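Local coordinates for 70 kDa protein (Xanthomonas sp., PDB 4B2N) that probably cleaves rubber with oxygen as a dioxygenase that carries two covalently attached c-type haems, at residues 299-310 with 493-504; 56-64 with 385-396. All blocks are in the same frame, centred on the assembly; numbering follows the deposited sequence.

Interaction 1: residues 299-310 with 493-504. With HEC (heme c), chain D.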
loop_
_atom_site.group_PDB
_atom_site.type_symbol
_atom_site.label_atom_id
_atom_site.label_comp_id
_atom_site.label_asym_id
_atom_site.label_seq_id
_atom_site.Cartn_x
_atom_site.Cartn_y
_atom_site.Cartn_z
ATOM N N ARG A 299 11.689 4.038 4.296
ATOM C CA ARG A 299 11.169 4.547 3.022
ATOM C C ARG A 299 9.684 4.233 2.862
ATOM O O ARG A 299 9.162 3.338 3.522
ATOM C CB ARG A 299 11.885 3.902 1.801
ATOM C CG ARG A 299 13.403 3.878 1.906
ATOM C CD ARG A 299 14.017 5.273 1.965
ATOM N NE ARG A 299 13.869 5.994 0.693
ATOM C CZ ARG A 299 14.255 7.226 0.435
ATOM N NH1 ARG A 299 14.821 7.981 1.370
ATOM N NH2 ARG A 299 14.068 7.716 -0.809
ATOM N N GLN A 300 9.109 4.875 1.863
ATOM C CA GLN A 300 7.736 4.605 1.407
ATOM C C GLN A 300 7.831 3.835 0.063
ATOM O O GLN A 300 8.748 4.055 -0.726
ATOM C CB GLN A 300 7.021 5.952 1.151
ATOM C CG GLN A 300 7.137 6.917 2.315
ATOM C CD GLN A 300 5.909 6.894 3.207
ATOM O OE1 GLN A 300 5.660 7.828 3.965
ATOM N NE2 GLN A 300 5.225 5.792 3.208
ATOM N N PHE A 301 6.812 3.010 -0.198
ATOM C CA PHE A 301 6.531 2.422 -1.450
ATOM C C PHE A 301 7.404 1.211 -1.662
ATOM O O PHE A 301 8.476 1.045 -1.014
ATOM C CB PHE A 301 6.605 3.454 -2.585
ATOM C CG PHE A 301 5.441 4.448 -2.605
ATOM C CD1 PHE A 301 4.154 4.082 -2.260
ATOM C CD2 PHE A 301 5.652 5.757 -3.054
ATOM C CE1 PHE A 301 3.077 5.000 -2.327
ATOM C CE2 PHE A 301 4.587 6.674 -3.153
ATOM C CZ PHE A 301 3.279 6.301 -2.782
ATOM N N TRP A 302 6.924 0.323 -2.529
ATOM C CA TRP A 302 7.618 -0.950 -2.749
ATOM C C TRP A 302 9.011 -0.803 -3.273
ATOM O O TRP A 302 9.822 -1.697 -3.064
ATOM C CB TRP A 302 6.827 -1.816 -3.746
ATOM C CG TRP A 302 5.754 -2.553 -3.021
ATOM C CD1 TRP A 302 4.362 -2.389 -3.084
ATOM C CD2 TRP A 302 5.988 -3.651 -2.111
ATOM N NE1 TRP A 302 3.746 -3.302 -2.287
ATOM C CE2 TRP A 302 4.679 -4.119 -1.690
ATOM C CE3 TRP A 302 7.163 -4.354 -1.684
ATOM C CZ2 TRP A 302 4.541 -5.173 -0.802
ATOM C CZ3 TRP A 302 7.012 -5.431 -0.799
ATOM C CH2 TRP A 302 5.730 -5.858 -0.381
ATOM N N ASP A 303 9.278 0.309 -3.938
ATOM C CA ASP A 303 10.619 0.603 -4.481
ATOM C C ASP A 303 11.474 1.441 -3.501
ATOM O O ASP A 303 12.621 1.786 -3.821
ATOM C CB ASP A 303 10.520 1.373 -5.825
ATOM C CG ASP A 303 9.513 2.546 -5.766
ATOM O OD1 ASP A 303 9.086 2.958 -4.667
ATOM O OD2 ASP A 303 9.175 3.098 -6.841
ATOM N N GLY A 304 10.940 1.752 -2.338
ATOM C CA GLY A 304 11.711 2.547 -1.377
ATOM C C GLY A 304 12.008 3.929 -1.952
ATOM O O GLY A 304 12.997 4.538 -1.617
ATOM N N SER A 305 11.158 4.402 -2.841
ATOM C CA SER A 305 11.464 5.643 -3.594
ATOM C C SER A 305 11.525 6.952 -2.750
ATOM O O SER A 305 12.236 7.910 -3.139
ATOM C CB SER A 305 10.412 5.818 -4.658
ATOM O OG SER A 305 9.133 5.846 -4.090
ATOM N N LEU A 306 10.740 7.033 -1.685
ATOM C CA LEU A 306 10.642 8.257 -0.883
ATOM C C LEU A 306 10.914 8.085 0.568
ATOM O O LEU A 306 10.632 7.038 1.109
ATOM C CB LEU A 306 9.229 8.855 -1.023
ATOM C CG LEU A 306 8.764 9.160 -2.452
ATOM C CD1 LEU A 306 7.284 9.391 -2.519
ATOM C CD2 LEU A 306 9.498 10.382 -3.004
ATOM N N SER A 307 11.409 9.137 1.238
ATOM C CA SER A 307 11.600 9.127 2.704
ATOM C C SER A 307 10.325 8.892 3.457
ATOM O O SER A 307 9.292 9.511 3.138
ATOM C CB SER A 307 12.113 10.487 3.180
ATOM O OG SER A 307 12.336 10.433 4.594
ATOM N N SER A 308 10.373 8.044 4.487
ATOM C CA SER A 308 9.234 7.919 5.385
ATOM C C SER A 308 8.898 9.183 6.190
ATOM O O SER A 308 7.897 9.203 6.874
ATOM C CB SER A 308 9.413 6.749 6.361
ATOM O OG SER A 308 9.388 5.551 5.592
ATOM N N ASP A 309 9.770 10.186 6.164
ATOM C CA ASP A 309 9.432 11.491 6.793
ATOM C C ASP A 309 8.305 12.230 6.018
ATOM O O ASP A 309 7.638 13.149 6.548
ATOM C CB ASP A 309 10.667 12.394 6.876
ATOM C CG ASP A 309 10.514 13.466 7.975
ATOM O OD1 ASP A 309 10.087 13.140 9.120
ATOM O OD2 ASP A 309 10.825 14.646 7.713
ATOM N N ASN A 310 8.117 11.836 4.772
ATOM C CA ASN A 310 7.256 12.558 3.870
ATOM C C ASN A 310 5.850 12.054 4.001
ATOM O O ASN A 310 5.647 10.903 4.291
ATOM C CB ASN A 310 7.756 12.496 2.410
ATOM C CG ASN A 310 6.804 11.741 1.507
ATOM O OD1 ASN A 310 5.964 12.314 0.905
ATOM N ND2 ASN A 310 6.984 10.418 1.413
ATOM N N ASN A 493 12.555 15.961 -1.158
ATOM C CA ASN A 493 11.749 14.704 -1.150
ATOM C C ASN A 493 11.722 14.102 -2.527
ATOM O O ASN A 493 10.679 13.918 -3.182
ATOM C CB ASN A 493 10.321 14.908 -0.594
ATOM C CG ASN A 493 9.554 13.596 -0.458
ATOM O OD1 ASN A 493 10.109 12.557 -0.014
ATOM N ND2 ASN A 493 8.293 13.594 -0.930
ATOM N N ILE A 494 12.916 13.744 -2.945
ATOM C CA ILE A 494 13.237 13.284 -4.279
ATOM C C ILE A 494 12.663 11.887 -4.476
ATOM O O ILE A 494 12.860 11.015 -3.610
ATOM C CB ILE A 494 14.800 13.095 -4.355
ATOM C CG1 ILE A 494 15.472 14.446 -4.298
ATOM C CG2 ILE A 494 15.176 12.401 -5.658
ATOM C CD1 ILE A 494 14.866 15.419 -5.298
ATOM N N TRP A 495 12.051 11.624 -5.634
ATOM C CA TRP A 495 11.692 10.244 -5.992
ATOM C C TRP A 495 12.967 9.539 -6.464
ATOM O O TRP A 495 13.423 9.833 -7.559
ATOM C CB TRP A 495 10.698 10.253 -7.138
ATOM C CG TRP A 495 10.090 8.863 -7.312
ATOM C CD1 TRP A 495 10.721 7.678 -7.769
ATOM C CD2 TRP A 495 8.743 8.448 -6.906
ATOM N NE1 TRP A 495 9.855 6.610 -7.682
ATOM C CE2 TRP A 495 8.657 6.998 -7.160
ATOM C CE3 TRP A 495 7.624 9.110 -6.356
ATOM C CZ2 TRP A 495 7.509 6.288 -6.909
ATOM C CZ3 TRP A 495 6.469 8.357 -6.073
ATOM C CH2 TRP A 495 6.401 6.991 -6.377
ATOM N N GLU A 496 13.562 8.656 -5.665
ATOM C CA GLU A 496 14.824 7.998 -6.074
ATOM C C GLU A 496 14.713 7.194 -7.353
ATOM O O GLU A 496 13.678 6.596 -7.645
ATOM C CB GLU A 496 15.356 7.050 -4.988
ATOM C CG GLU A 496 15.876 7.826 -3.796
ATOM C CD GLU A 496 17.126 8.687 -4.095
ATOM O OE1 GLU A 496 18.029 8.243 -4.831
ATOM O OE2 GLU A 496 17.250 9.789 -3.511
ATOM N N GLU A 497 15.775 7.180 -8.130
ATOM C CA GLU A 497 15.751 6.347 -9.303
ATOM C C GLU A 497 15.543 4.866 -8.846
ATOM O O GLU A 497 16.227 4.416 -7.956
ATOM C CB GLU A 497 17.073 6.509 -10.041
ATOM C CG GLU A 497 17.085 5.634 -11.251
ATOM C CD GLU A 497 18.207 5.960 -12.178
ATOM O OE1 GLU A 497 19.068 6.766 -11.782
ATOM O OE2 GLU A 497 18.149 5.447 -13.322
ATOM N N PRO A 498 14.599 4.122 -9.470
ATOM C CA PRO A 498 14.445 2.761 -8.950
ATOM C C PRO A 498 15.581 1.815 -9.233
ATOM O O PRO A 498 16.119 1.851 -10.323
ATOM C CB PRO A 498 13.190 2.243 -9.616
ATOM C CG PRO A 498 12.827 3.172 -10.712
ATOM C CD PRO A 498 13.619 4.449 -10.510
ATOM N N THR A 499 15.865 0.944 -8.276
ATOM C CA THR A 499 16.902 -0.078 -8.434
ATOM C C THR A 499 16.401 -1.481 -8.039
ATOM O O THR A 499 16.999 -2.498 -8.422
ATOM C CB THR A 499 18.111 0.246 -7.532
ATOM O OG1 THR A 499 17.648 0.337 -6.196
ATOM C CG2 THR A 499 18.705 1.597 -7.897
ATOM N N GLY A 500 15.333 -1.539 -7.259
ATOM C CA GLY A 500 14.783 -2.815 -6.828
ATOM C C GLY A 500 13.607 -2.643 -5.890
ATOM O O GLY A 500 12.827 -1.666 -5.993
ATOM N N TYR A 501 13.451 -3.599 -4.982
ATOM C CA TYR A 501 12.317 -3.581 -4.074
ATOM C C TYR A 501 12.815 -3.600 -2.622
ATOM O O TYR A 501 13.872 -4.229 -2.301
ATOM C CB TYR A 501 11.377 -4.774 -4.369
ATOM C CG TYR A 501 10.796 -4.761 -5.742
ATOM C CD1 TYR A 501 9.950 -3.731 -6.161
ATOM C CD2 TYR A 501 11.039 -5.842 -6.622
ATOM C CE1 TYR A 501 9.418 -3.733 -7.459
ATOM C CE2 TYR A 501 10.509 -5.871 -7.895
ATOM C CZ TYR A 501 9.686 -4.804 -8.307
ATOM O OH TYR A 501 9.168 -4.834 -9.575
ATOM N N ILE A 502 12.069 -2.937 -1.729
ATOM C CA ILE A 502 12.354 -2.968 -0.298
ATOM C C ILE A 502 12.155 -4.429 0.221
ATOM O O ILE A 502 11.222 -5.130 -0.241
ATOM C CB ILE A 502 11.411 -1.978 0.421
ATOM C CG1 ILE A 502 11.755 -1.835 1.891
ATOM C CG2 ILE A 502 9.972 -2.453 0.319
ATOM C CD1 ILE A 502 13.120 -1.197 2.086
ATOM N N ALA A 503 13.090 -4.939 1.048
ATOM C CA ALA A 503 12.856 -6.171 1.834
ATOM C C ALA A 503 11.997 -5.735 3.071
ATOM O O ALA A 503 12.475 -5.072 4.014
ATOM C CB ALA A 503 14.187 -6.862 2.211
ATOM N N PRO A 504 10.688 -6.015 3.048
ATOM C CA PRO A 504 9.904 -5.334 4.107
ATOM C C PRO A 504 10.055 -5.996 5.488
ATOM O O PRO A 504 10.552 -7.099 5.549
ATOM C CB PRO A 504 8.452 -5.528 3.662
ATOM C CG PRO A 504 8.476 -6.716 2.739
ATOM C CD PRO A 504 9.845 -6.749 2.084
HETATM FE FE HEC D . 12.921 -11.925 1.704
HETATM C CHA HEC D . 10.027 -10.568 0.389
HETATM C CHB HEC D . 11.058 -13.738 4.146
HETATM C CHC HEC D . 15.691 -13.665 2.691
HETATM C CHD HEC D . 14.777 -9.486 0.201
HETATM N NA HEC D . 10.970 -12.017 2.233
HETATM C C1A HEC D . 9.885 -11.510 1.476
HETATM C C2A HEC D . 8.601 -11.939 2.025
HETATM C C3A HEC D . 8.908 -12.860 3.134
HETATM C C4A HEC D . 10.354 -12.936 3.179
HETATM C CMA HEC D . 7.892 -13.542 4.024
HETATM C CAA HEC D . 7.207 -11.455 1.633
HETATM C CBA HEC D . 7.101 -10.120 2.457
HETATM C CGA HEC D . 5.859 -9.320 2.033
HETATM O O1A HEC D . 5.221 -9.748 1.036
HETATM O O2A HEC D . 5.419 -8.287 2.658
HETATM N NB HEC D . 13.269 -13.463 3.180
HETATM C C1B HEC D . 12.475 -14.068 4.062
HETATM C C2B HEC D . 13.105 -15.075 4.921
HETATM C C3B HEC D . 14.504 -15.058 4.453
HETATM C C4B HEC D . 14.482 -14.048 3.408
HETATM C CMB HEC D . 12.436 -15.889 6.004
HETATM C CAB HEC D . 15.667 -15.913 4.908
HETATM C CBB HEC D . 15.533 -17.267 4.590
HETATM N NC HEC D . 14.829 -11.574 1.617
HETATM C C1C HEC D . 15.892 -12.469 1.925
HETATM C C2C HEC D . 17.207 -12.053 1.451
HETATM C C3C HEC D . 16.937 -10.830 0.736
HETATM C C4C HEC D . 15.463 -10.617 0.776
HETATM C CMC HEC D . 18.547 -12.741 1.659
HETATM C CAC HEC D . 17.984 -10.014 0.038
HETATM C CBC HEC D . 18.865 -10.489 -0.862
HETATM N ND HEC D . 12.494 -10.324 0.617
HETATM C C1D HEC D . 13.317 -9.474 0.013
HETATM C C2D HEC D . 12.737 -8.436 -0.830
HETATM C C3D HEC D . 11.329 -8.756 -0.795
HETATM C C4D HEC D . 11.295 -9.923 0.081
HETATM C CMD HEC D . 13.431 -7.328 -1.580
HETATM C CAD HEC D . 10.208 -8.018 -1.490
HETATM C CBD HEC D . 9.959 -8.812 -2.782
HETATM C CGD HEC D . 8.826 -8.244 -3.602
HETATM O O1D HEC D . 8.970 -7.944 -4.795
HETATM O O2D HEC D . 7.791 -8.072 -2.994
HETATM O O HOH W 1 14.326 10.342 -1.324
HETATM O O HOH W 2 14.073 1.021 -6.044
HETATM O O HOH W 3 12.482 11.455 -0.063
#
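Two backbone hydrogen bonds join the segments: Ile502 N to Trp302 O (2.9 Å) and Glu496 N to Ser305 O (2.9 Å), the second almost straight at 175° and on a lone pair. The acceptors lie in and just after the type I turn of residues 301-304. Trp495 carries the side-chain packing. Ser305 lies over one face of the Trp495 indole, with CB 3.4 Å from the centroid of the five-membered ring, a CH-pi contact. OG of Ser305 sits between the backbone N and the carbonyl carbon (chi1 57°), which turns it back to Asp303 OD1 at 2.9 Å. Ser305 N meets OD1 from the same face of the carboxylate, forming an Asx turn. Asp303 OD2 stands at the indole edge and makes a salt bridge with Arg432, a haem-binding residue. Phe301 lies beside the six-membered ring of Trp495, planes 30° apart and slid so that they barely overlap. Leu306 CD1 touches Trp495 CZ3 at 3.8 Å. The bent chain of Arg299 brings NE to Gly304 O at 2.9 Å. Its NH2 reaches Ile494 O through a water, and the Leu306-Ser307 peptide covers one guanidinium face. At the other end Trp302 packs CE3 on Ile502 CG2 (3.9 Å) and CZ3 on Pro504 CG, while its NE1 donates to Lys287 O. Trp302 CZ3 also comes 3.5 Å from O2D of the haem held by Cys390 and Cys393. The backbone N atoms of Phe301 and Trp302 bond propionate oxygens of the other haem. The contact fixes the turn at several points and places Trp302 between the two haem sites, its N on a propionate of one and its ring against a propionate of the other.

Interaction 2: residues 56-64 with 385-396. With HEC (heme c), chain D.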
loop_
_atom_site.group_PDB
_atom_site.type_symbol
_atom_site.label_atom_id
_atom_site.label_comp_id
_atom_site.label_asym_id
_atom_site.label_seq_id
_atom_site.Cartn_x
_atom_site.Cartn_y
_atom_site.Cartn_z
ATOM N N ASN A 56 30.395 -0.692 10.709
ATOM C CA ASN A 56 31.165 -1.890 10.432
ATOM C C ASN A 56 30.859 -2.476 9.040
ATOM O O ASN A 56 29.842 -3.145 8.839
ATOM C CB ASN A 56 30.987 -2.936 11.542
ATOM C CG ASN A 56 31.567 -4.301 11.141
ATOM O OD1 ASN A 56 32.290 -4.418 10.131
ATOM N ND2 ASN A 56 31.244 -5.331 11.890
ATOM N N PRO A 57 31.750 -2.241 8.080
ATOM C CA PRO A 57 31.434 -2.627 6.719
ATOM C C PRO A 57 31.397 -4.128 6.519
ATOM O O PRO A 57 30.909 -4.557 5.474
ATOM C CB PRO A 57 32.588 -2.043 5.906
ATOM C CG PRO A 57 33.737 -2.016 6.860
ATOM C CD PRO A 57 33.170 -1.830 8.238
ATOM N N ASN A 58 31.824 -4.915 7.522
ATOM C CA ASN A 58 31.722 -6.371 7.449
ATOM C C ASN A 58 30.524 -6.959 8.160
ATOM O O ASN A 58 30.329 -8.160 8.114
ATOM C CB ASN A 58 32.977 -7.031 7.969
ATOM C CG ASN A 58 34.182 -6.551 7.211
ATOM O OD1 ASN A 58 34.999 -5.833 7.768
ATOM N ND2 ASN A 58 34.248 -6.859 5.915
ATOM N N ALA A 59 29.718 -6.121 8.804
ATOM C CA ALA A 59 28.520 -6.607 9.484
ATOM C C ALA A 59 27.588 -7.408 8.518
ATOM O O ALA A 59 27.602 -7.211 7.299
ATOM C CB ALA A 59 27.750 -5.450 10.139
ATOM N N ALA A 60 26.776 -8.292 9.098
ATOM C CA ALA A 60 25.782 -9.105 8.372
ATOM C C ALA A 60 24.780 -8.249 7.612
ATOM O O ALA A 60 24.306 -8.624 6.539
ATOM C CB ALA A 60 25.021 -9.998 9.341
ATOM N N LEU A 61 24.448 -7.100 8.178
ATOM C CA LEU A 61 23.455 -6.228 7.522
ATOM C C LEU A 61 24.021 -4.857 7.160
ATOM O O LEU A 61 24.469 -4.104 8.031
ATOM C CB LEU A 61 22.246 -6.077 8.445
ATOM C CG LEU A 61 21.181 -5.022 8.062
ATOM C CD1 LEU A 61 20.541 -5.320 6.687
ATOM C CD2 LEU A 61 20.105 -4.957 9.110
ATOM N N GLN A 62 23.990 -4.517 5.882
ATOM C CA GLN A 62 24.423 -3.179 5.419
ATOM C C GLN A 62 23.193 -2.440 4.890
ATOM O O GLN A 62 22.700 -2.801 3.831
ATOM C CB GLN A 62 25.436 -3.317 4.302
ATOM C CG GLN A 62 26.616 -4.152 4.777
ATOM C CD GLN A 62 27.403 -3.390 5.837
ATOM O OE1 GLN A 62 27.696 -2.235 5.652
ATOM N NE2 GLN A 62 27.739 -4.038 6.943
ATOM N N PHE A 63 22.734 -1.414 5.596
ATOM C CA PHE A 63 21.571 -0.641 5.115
ATOM C C PHE A 63 21.891 0.118 3.849
ATOM O O PHE A 63 22.991 0.628 3.673
ATOM C CB PHE A 63 21.077 0.368 6.166
ATOM C CG PHE A 63 20.676 -0.258 7.471
ATOM C CD1 PHE A 63 19.535 -1.100 7.552
ATOM C CD2 PHE A 63 21.454 -0.035 8.656
ATOM C CE1 PHE A 63 19.144 -1.665 8.784
ATOM C CE2 PHE A 63 21.091 -0.647 9.876
ATOM C CZ PHE A 63 19.916 -1.450 9.950
ATOM N N ASN A 64 20.903 0.321 3.003
ATOM C CA ASN A 64 21.162 1.140 1.823
ATOM C C ASN A 64 20.054 2.079 1.490
ATOM O O ASN A 64 20.188 2.846 0.535
ATOM C CB ASN A 64 21.568 0.291 0.620
ATOM C CG ASN A 64 20.416 -0.520 0.080
ATOM O OD1 ASN A 64 19.275 -0.275 0.394
ATOM N ND2 ASN A 64 20.727 -1.503 -0.741
ATOM N N ALA A 385 26.188 -7.264 -0.289
ATOM C CA ALA A 385 27.121 -7.135 0.836
ATOM C C ALA A 385 26.378 -7.614 2.072
ATOM O O ALA A 385 25.239 -7.214 2.269
ATOM C CB ALA A 385 27.527 -5.669 1.020
ATOM N N GLY A 386 27.012 -8.415 2.917
ATOM C CA GLY A 386 26.358 -8.832 4.186
ATOM C C GLY A 386 26.621 -10.322 4.325
ATOM O O GLY A 386 27.482 -10.865 3.622
ATOM N N ASN A 387 25.866 -10.999 5.184
ATOM C CA ASN A 387 26.136 -12.413 5.504
ATOM C C ASN A 387 25.193 -13.430 4.815
ATOM O O ASN A 387 25.161 -14.624 5.160
ATOM C CB ASN A 387 26.216 -12.606 7.049
ATOM C CG ASN A 387 24.865 -12.844 7.694
ATOM O OD1 ASN A 387 24.768 -13.485 8.736
ATOM N ND2 ASN A 387 23.824 -12.293 7.106
ATOM N N GLY A 388 24.434 -12.965 3.816
ATOM C CA GLY A 388 23.610 -13.855 2.998
ATOM C C GLY A 388 22.370 -14.393 3.714
ATOM O O GLY A 388 21.656 -15.306 3.169
ATOM N N SER A 389 22.135 -13.888 4.935
ATOM C CA SER A 389 20.989 -14.377 5.720
ATOM C C SER A 389 19.738 -13.547 5.477
ATOM O O SER A 389 19.810 -12.483 4.839
ATOM C CB SER A 389 21.311 -14.337 7.201
ATOM O OG SER A 389 21.363 -12.996 7.644
ATOM N N CYS A 390 18.581 -14.038 5.945
ATOM C CA CYS A 390 17.332 -13.202 5.884
ATOM C C CYS A 390 17.581 -11.828 6.448
ATOM O O CYS A 390 17.132 -10.802 5.903
ATOM C CB CYS A 390 16.288 -13.808 6.790
ATOM S SG CYS A 390 15.974 -15.567 6.553
ATOM N N ALA A 391 18.306 -11.833 7.560
ATOM C CA ALA A 391 18.669 -10.601 8.270
ATOM C C ALA A 391 19.438 -9.602 7.440
ATOM O O ALA A 391 19.234 -8.416 7.626
ATOM C CB ALA A 391 19.412 -10.924 9.541
ATOM N N SER A 392 20.316 -10.067 6.529
ATOM C CA SER A 392 21.093 -9.171 5.669
ATOM C C SER A 392 20.256 -8.306 4.737
ATOM O O SER A 392 20.790 -7.457 4.070
ATOM C CB SER A 392 22.128 -9.954 4.806
ATOM O OG SER A 392 21.487 -10.816 3.875
ATOM N N CYS A 393 18.958 -8.545 4.651
ATOM C CA CYS A 393 18.083 -7.687 3.824
ATOM C C CYS A 393 16.983 -7.216 4.676
ATOM O O CYS A 393 16.738 -6.021 4.760
ATOM C CB CYS A 393 17.446 -8.449 2.666
ATOM S SG CYS A 393 18.745 -8.964 1.526
ATOM N N HIS A 394 16.268 -8.162 5.292
ATOM C CA HIS A 394 15.052 -7.784 5.994
ATOM C C HIS A 394 15.247 -6.979 7.279
ATOM O O HIS A 394 14.415 -6.148 7.670
ATOM C CB HIS A 394 14.222 -9.021 6.252
ATOM C CG HIS A 394 13.538 -9.526 5.048
ATOM N ND1 HIS A 394 12.324 -9.028 4.619
ATOM C CD2 HIS A 394 13.857 -10.553 4.214
ATOM C CE1 HIS A 394 11.933 -9.720 3.532
ATOM N NE2 HIS A 394 12.870 -10.646 3.268
ATOM N N GLY A 395 16.353 -7.206 7.966
ATOM C CA GLY A 395 16.517 -6.609 9.284
ATOM C C GLY A 395 16.902 -7.589 10.362
ATOM O O GLY A 395 16.624 -8.798 10.248
ATOM N N VAL A 396 17.492 -7.063 11.437
ATOM C CA VAL A 396 17.823 -7.874 12.621
ATOM C C VAL A 396 16.751 -7.767 13.716
ATOM O O VAL A 396 16.439 -6.660 14.193
ATOM C CB VAL A 396 19.164 -7.385 13.226
ATOM C CG1 VAL A 396 19.473 -8.136 14.518
ATOM C CG2 VAL A 396 20.298 -7.566 12.225
HETATM FE FE HEC D . 12.921 -11.925 1.704
HETATM C CHA HEC D . 10.027 -10.568 0.389
HETATM C CHB HEC D . 11.058 -13.738 4.146
HETATM C CHC HEC D . 15.691 -13.665 2.691
HETATM C CHD HEC D . 14.777 -9.486 0.201
HETATM N NA HEC D . 10.970 -12.017 2.233
HETATM C C1A HEC D . 9.885 -11.510 1.476
HETATM C C2A HEC D . 8.601 -11.939 2.025
HETATM C C3A HEC D . 8.908 -12.860 3.134
HETATM C C4A HEC D . 10.354 -12.936 3.179
HETATM C CMA HEC D . 7.892 -13.542 4.024
HETATM C CAA HEC D . 7.207 -11.455 1.633
HETATM C CBA HEC D . 7.101 -10.120 2.457
HETATM C CGA HEC D . 5.859 -9.320 2.033
HETATM O O1A HEC D . 5.221 -9.748 1.036
HETATM O O2A HEC D . 5.419 -8.287 2.658
HETATM N NB HEC D . 13.269 -13.463 3.180
HETATM C C1B HEC D . 12.475 -14.068 4.062
HETATM C C2B HEC D . 13.105 -15.075 4.921
HETATM C C3B HEC D . 14.504 -15.058 4.453
HETATM C C4B HEC D . 14.482 -14.048 3.408
HETATM C CMB HEC D . 12.436 -15.889 6.004
HETATM C CAB HEC D . 15.667 -15.913 4.908
HETATM C CBB HEC D . 15.533 -17.267 4.590
HETATM N NC HEC D . 14.829 -11.574 1.617
HETATM C C1C HEC D . 15.892 -12.469 1.925
HETATM C C2C HEC D . 17.207 -12.053 1.451
HETATM C C3C HEC D . 16.937 -10.830 0.736
HETATM C C4C HEC D . 15.463 -10.617 0.776
HETATM C CMC HEC D . 18.547 -12.741 1.659
HETATM C CAC HEC D . 17.984 -10.014 0.038
HETATM C CBC HEC D . 18.865 -10.489 -0.862
HETATM N ND HEC D . 12.494 -10.324 0.617
HETATM C C1D HEC D . 13.317 -9.474 0.013
HETATM C C2D HEC D . 12.737 -8.436 -0.830
HETATM C C3D HEC D . 11.329 -8.756 -0.795
HETATM C C4D HEC D . 11.295 -9.923 0.081
HETATM C CMD HEC D . 13.431 -7.328 -1.580
HETATM C CAD HEC D . 10.208 -8.018 -1.490
HETATM C CBD HEC D . 9.959 -8.812 -2.782
HETATM C CGD HEC D . 8.826 -8.244 -3.602
HETATM O O1D HEC D . 8.970 -7.944 -4.795
HETATM O O2D HEC D . 7.791 -8.072 -2.994
HETATM O O HOH W 4 23.216 -6.272 3.852
#
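Leu61 lays CD1 against the backbone of the short helix 391-394, 3.4 Å from Ser392 O and 3.5 Å from Ala391 O. CG stands anti to the backbone N (chi1 170°), which carries both methyls across to the helix. Leu61 CD2 continues toward the residues after it, reaching Val396 CG2 at 4.1 Å and the CA of Gly395. Ala60 sits beside Leu61 and makes the direct polar link. Ala60 O accepts from Asn387 N at 3.1 Å, in the carbonyl plane and on a lone pair, with a bent N-H...O angle of 147°. Ala60 O also lies 3.1 Å from Ser392 CB. The CA of Gly386 packs on this oxygen so closely that there is no room for a side chain there. Ala60 CB lies against the Asn387 side chain. A water ties the segments again, taking the N-H of Gln62 and donating to Ala385 O and Ser392 O. The Gln62 chain bends at chi2, and its NE2 donates to both Asn56 O and Ala59 O, which holds the loop 56-62 together. Ser392 OG donates to Ser389 O on a lone pair, and Ser392 N donates a weak capping bond to Ser389 OG. The helix belongs to the Cys-X-X-Cys-His motif of c-type cytochromes. Cys390 and Cys393 are covalently joined to the haem, and His394 NE2 binds its iron at 2.0 Å, with His641 as the second axial ligand. The 56-64 loop covers the outer side of the haem-binding turn without touching the haem. It meets that turn with methyl groups, a carbonyl and a shared water, so it forms the layer behind the haem-attachment turn, consistent with a second shell.

How the interactions relate
The centres of the two interactions lie 18 Å apart, on the same side of the chain's centre. Along the chain their segments alternate: 56-64, 299-310, 385-396, then 493-504. They meet at the haem that both touch. Pro504 O of interaction 1 probably accepts a hydrogen bond from His394 ND1 of interaction 2 (2.8 Å), and Ala503 CB packs on Cys393 CB. They also share a neighbour. Strand 500-502 pairs antiparallel with 420-422, and Asn64 bonds to Ala418 and Val420. Interaction 2 backs the haem-attachment turn that carries the axial histidine, while interaction 1 extends from that histidine to the propionates of the other haem, linking the two haem sites.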